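Local coordinates for protein apical membrane antigen AMA1 (Toxoplasma gondii ME49, PDB 4YIV) that helps the parasite invade host cells as an essential microneme protein and part of the moving junction formed between parasite and host membranes, at residues 86-89 against 90-94; 144-147 against 148-152. One frame throughout, in Å; residues are numbered along the deposited sequence.

Contact 1 (86-89 against 90-94)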
# COMPACT_ATOMS: atom_id res chain seq x y z
N THR A 86 -9.93 -26.41 -7.21
CA THR A 86 -10.37 -27.63 -6.54
C THR A 86 -9.42 -28.75 -6.93
O THR A 86 -8.69 -28.60 -7.90
CB THR A 86 -11.78 -28.03 -6.97
OG1 THR A 86 -11.74 -28.37 -8.36
CG2 THR A 86 -12.77 -26.86 -6.74
N GLU A 87 -9.46 -29.87 -6.22
CA GLU A 87 -8.64 -31.02 -6.61
C GLU A 87 -8.92 -31.44 -8.06
O GLU A 87 -8.00 -31.71 -8.83
CB GLU A 87 -8.87 -32.20 -5.67
CG GLU A 87 -8.02 -33.40 -6.01
CD GLU A 87 -6.55 -33.03 -6.23
OE1 GLU A 87 -6.05 -33.19 -7.38
OE2 GLU A 87 -5.92 -32.56 -5.25
N LYS A 88 -10.19 -31.44 -8.44
CA LYS A 88 -10.56 -31.88 -9.77
C LYS A 88 -10.05 -30.94 -10.86
O LYS A 88 -9.63 -31.37 -11.92
CB LYS A 88 -12.09 -32.03 -9.89
CG LYS A 88 -12.55 -32.36 -11.30
CD LYS A 88 -13.92 -33.04 -11.31
CE LYS A 88 -14.40 -33.27 -12.75
NZ LYS A 88 -15.80 -33.80 -12.82
N GLU A 89 -10.08 -29.64 -10.60
CA GLU A 89 -9.55 -28.69 -11.57
C GLU A 89 -8.04 -28.86 -11.76
O GLU A 89 -7.52 -28.71 -12.87
CB GLU A 89 -9.87 -27.25 -11.15
CG GLU A 89 -11.32 -26.95 -11.35
CD GLU A 89 -11.79 -25.68 -10.65
OE1 GLU A 89 -12.81 -25.10 -11.10
OE2 GLU A 89 -11.16 -25.27 -9.66
N TYR A 90 -7.36 -29.17 -10.67
CA TYR A 90 -5.90 -29.36 -10.70
C TYR A 90 -5.57 -30.65 -11.46
O TYR A 90 -4.63 -30.71 -12.25
CB TYR A 90 -5.38 -29.44 -9.29
CG TYR A 90 -3.90 -29.60 -9.14
CD1 TYR A 90 -3.00 -29.15 -10.10
CD2 TYR A 90 -3.40 -30.19 -7.99
CE1 TYR A 90 -1.63 -29.31 -9.90
CE2 TYR A 90 -2.06 -30.34 -7.78
CZ TYR A 90 -1.17 -29.90 -8.73
OH TYR A 90 0.18 -30.09 -8.49
N LYS A 91 -6.34 -31.70 -11.19
CA LYS A 91 -6.13 -32.93 -11.95
C LYS A 91 -6.36 -32.66 -13.43
O LYS A 91 -5.57 -33.12 -14.25
CB LYS A 91 -7.03 -34.05 -11.45
CG LYS A 91 -6.26 -35.08 -10.64
CD LYS A 91 -7.09 -35.66 -9.50
CE LYS A 91 -6.23 -36.37 -8.47
NZ LYS A 91 -7.06 -36.87 -7.32
N GLN A 92 -7.38 -31.89 -13.78
CA GLN A 92 -7.63 -31.55 -15.19
C GLN A 92 -6.54 -30.69 -15.84
O GLN A 92 -6.31 -30.81 -17.03
CB GLN A 92 -8.96 -30.82 -15.35
CG GLN A 92 -10.17 -31.72 -15.18
CD GLN A 92 -11.48 -30.95 -15.21
OE1 GLN A 92 -11.50 -29.74 -15.48
NE2 GLN A 92 -12.58 -31.65 -14.92
N SER A 93 -5.88 -29.82 -15.08
CA SER A 93 -4.89 -28.93 -15.68
C SER A 93 -3.50 -29.56 -15.71
O SER A 93 -2.69 -29.22 -16.57
CB SER A 93 -4.84 -27.60 -14.92
OG SER A 93 -4.34 -27.79 -13.60
N GLY A 94 -3.21 -30.42 -14.75
CA GLY A 94 -1.82 -30.80 -14.48
C GLY A 94 -1.07 -29.62 -13.88
O GLY A 94 -1.70 -28.62 -13.50

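Contact 2 (144-147 against 148-152)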
# COMPACT_ATOMS: atom_id res chain seq x y z
N VAL A 144 -11.70 -15.61 10.05
CA VAL A 144 -10.48 -16.32 10.45
C VAL A 144 -10.43 -17.65 9.73
O VAL A 144 -11.47 -18.19 9.35
CB VAL A 144 -10.40 -16.58 11.97
CG1 VAL A 144 -10.16 -15.28 12.75
CG2 VAL A 144 -11.65 -17.35 12.47
N ALA A 145 -9.22 -18.17 9.54
CA ALA A 145 -9.03 -19.51 9.02
C ALA A 145 -9.61 -20.55 10.00
O ALA A 145 -9.44 -20.45 11.22
CB ALA A 145 -7.58 -19.77 8.78
N MET A 146 -10.27 -21.54 9.43
CA MET A 146 -10.75 -22.70 10.16
C MET A 146 -9.75 -23.83 9.93
O MET A 146 -9.27 -24.01 8.81
CB MET A 146 -12.15 -23.10 9.67
CG MET A 146 -13.18 -21.95 9.70
SD MET A 146 -13.47 -21.38 11.38
CE MET A 146 -14.33 -22.83 12.01
N ASP A 147 -9.45 -24.60 10.96
CA ASP A 147 -8.44 -25.64 10.79
C ASP A 147 -9.09 -26.94 10.31
O ASP A 147 -10.29 -26.96 9.98
CB ASP A 147 -7.65 -25.81 12.09
CG ASP A 147 -8.47 -26.42 13.22
OD1 ASP A 147 -9.54 -27.01 12.97
OD2 ASP A 147 -8.02 -26.31 14.39
N LYS A 148 -8.29 -28.01 10.23
CA LYS A 148 -8.75 -29.31 9.71
C LYS A 148 -9.94 -29.89 10.50
O LYS A 148 -10.71 -30.68 9.96
CB LYS A 148 -7.60 -30.32 9.71
CG LYS A 148 -6.50 -30.04 8.72
CD LYS A 148 -5.39 -31.10 8.84
CE LYS A 148 -4.22 -30.77 7.93
NZ LYS A 148 -3.38 -31.99 7.64
N ASN A 149 -10.06 -29.52 11.77
CA ASN A 149 -11.18 -29.93 12.61
C ASN A 149 -12.34 -28.93 12.59
O ASN A 149 -13.17 -28.92 13.51
CB ASN A 149 -10.72 -30.13 14.06
CG ASN A 149 -9.73 -31.28 14.22
OD1 ASN A 149 -9.77 -32.26 13.47
ND2 ASN A 149 -8.85 -31.17 15.20
N ASN A 150 -12.39 -28.09 11.56
CA ASN A 150 -13.35 -26.98 11.46
C ASN A 150 -13.45 -26.17 12.75
O ASN A 150 -14.54 -25.78 13.19
CB ASN A 150 -14.73 -27.51 11.08
CG ASN A 150 -15.61 -26.42 10.47
OD1 ASN A 150 -15.15 -25.61 9.67
ND2 ASN A 150 -16.87 -26.40 10.88
N LYS A 151 -12.29 -25.91 13.36
CA LYS A 151 -12.22 -25.09 14.56
C LYS A 151 -11.57 -23.75 14.19
O LYS A 151 -10.74 -23.68 13.27
CB LYS A 151 -11.42 -25.80 15.66
CG LYS A 151 -11.26 -24.97 16.93
CD LYS A 151 -10.39 -25.68 17.96
CE LYS A 151 -10.14 -24.82 19.18
NZ LYS A 151 -9.16 -25.47 20.09
N ALA A 152 -11.93 -22.69 14.91
CA ALA A 152 -11.50 -21.35 14.57
C ALA A 152 -10.06 -21.16 14.98
O ALA A 152 -9.62 -21.71 16.01
CB ALA A 152 -12.37 -20.32 15.25

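Contact 1 (86-89 against 90-94)
The carbonyl oxygen of Glu87 takes the backbone N-H of Lys91 in the shortest hydrogen bond between 86-89 and 90-94, N to O 2.9 Å with an N-H...O angle of 164°. Three more bonds of the same i to i+4 kind, from Tyr90 to Thr86, Gln92 to Lys88 and Ser93 to Glu89, make the two segments one short helix. Above the backbone the same Glu87-Lys91 pair meets again. Glu87 is bent at chi2 (48°), which turns its carboxylate back toward the following turn, and OE1 comes to lie alongside the Lys91 methylenes, 3.4 Å from CE. The ammonium NZ stands 3.8 Å from OE1, a long, probably weak salt bridge beside the contact of the carboxylate oxygen with the lysine methylenes. One residue further on, with the same i to i+4 spacing, Lys88 and Gln92 pass at a slant: CE of Lys88 touches NE2 of Gln92 at 3.3 Å, while Gln92 CG rests on the Lys88 carbonyl oxygen.

A side chain caps the N-terminal end. Thr86 is the N-cap: its OG1 accepts the N-H of Glu89 at 3.1 Å, and Glu89 OE2 accepts the backbone N-H of Thr86 in return, completing a capping box, although the exact place of OE2 is doubtful. The helix stops at Gly94, which has positive phi. There Ser93 OG bonds Gly94 O at 2.8 Å, in the carbonyl plane on a lone pair, and lies at the in-plane edge of the Tyr90 ring.

The Tyr90 ring touches Leu97 and Thr194 of neighbouring loops, and its hydroxyl is hydrogen-bonded to Asn95 OD1; Ser93 meets Pro75 and Pro98. The helix 87-93 lies on the surface against loops, in the connection between strands 65-68 and 116-117.

Contact 2 (144-147 against 148-152)
Two flat groups frame the turn joining 144-147 to 148-152: the Asp147 carboxylate and the Asn150 amide. Over one face of the carboxylate lies Lys151, whose N-H reaches OD1 at 3.0 Å from well above the plane (52° out of it) and whose CB rests 3.5 Å from the same oxygen. From the opposite side of that plane comes Asn149, with its backbone N 2.8 Å from OD1 in a weak, strongly bent hydrogen bond and its CB close by. OD1 is therefore gripped by two backbone N-H groups, which probably pins the carboxylate's rotation. The first torsion makes this possible: with chi1 at 69°, Asp147 CG lies between its own N and carbonyl carbon, folding OD1 back across the turn. The other flat group, the Asn150 amide, has the Met146 methyl CE over one face, 3.7 Å from Asn150 OD1.

Asp147 to Asn150 is a type I turn, and with a G1-type bulge at Asn150 the backbone bonds follow the 3:5 hairpin pattern. Asn150 N bonds Asp147 O, Asp147 N bonds Lys151 O at 2.8 Å, and Asn150, the bulge residue, has left-handed helical backbone angles. The Asn149 bond to Asp147 OD1 adds an Asx turn inside it.

Behind the turn, Met146 and Ala152 form a single beta bridge. Met146 is bent at both chi2 and chi3, curling its thioether over the partner segment: SD lies 3.7 Å from Ala152 CA, and CE comes within 3.2 Å of Asn150 O, a tight approach. Val144 CG2 meets Ala152 CB at 4.1 Å. Beyond the pair, Ala145 continues the backbone pairing with Thr153 and Tyr155, while Asp48 receives the N-H of Lys148 and touches the Asp147 side chain.

How the contacts relate
Contact 1 closes along the chain before contact 2 opens. Their centres are about 24 Å apart, and their nearest atoms, about 13 Å from each other, do not touch. Both are surface features on the same side of the chain's centre, and both lie in connections between strands of the sheet that contains 61-62, 116-117 and 159-162: the first comes after strand 65-68 and before 116-117, the second after helix 132-141 and before 159-162. All four segments belong to the AMA1 family region of this membrane protein, here engineered to lack the DII loop. The example illustrates how long connections of a sheet acquire local order, one as a capped helix, the other as a bulged hairpin turn.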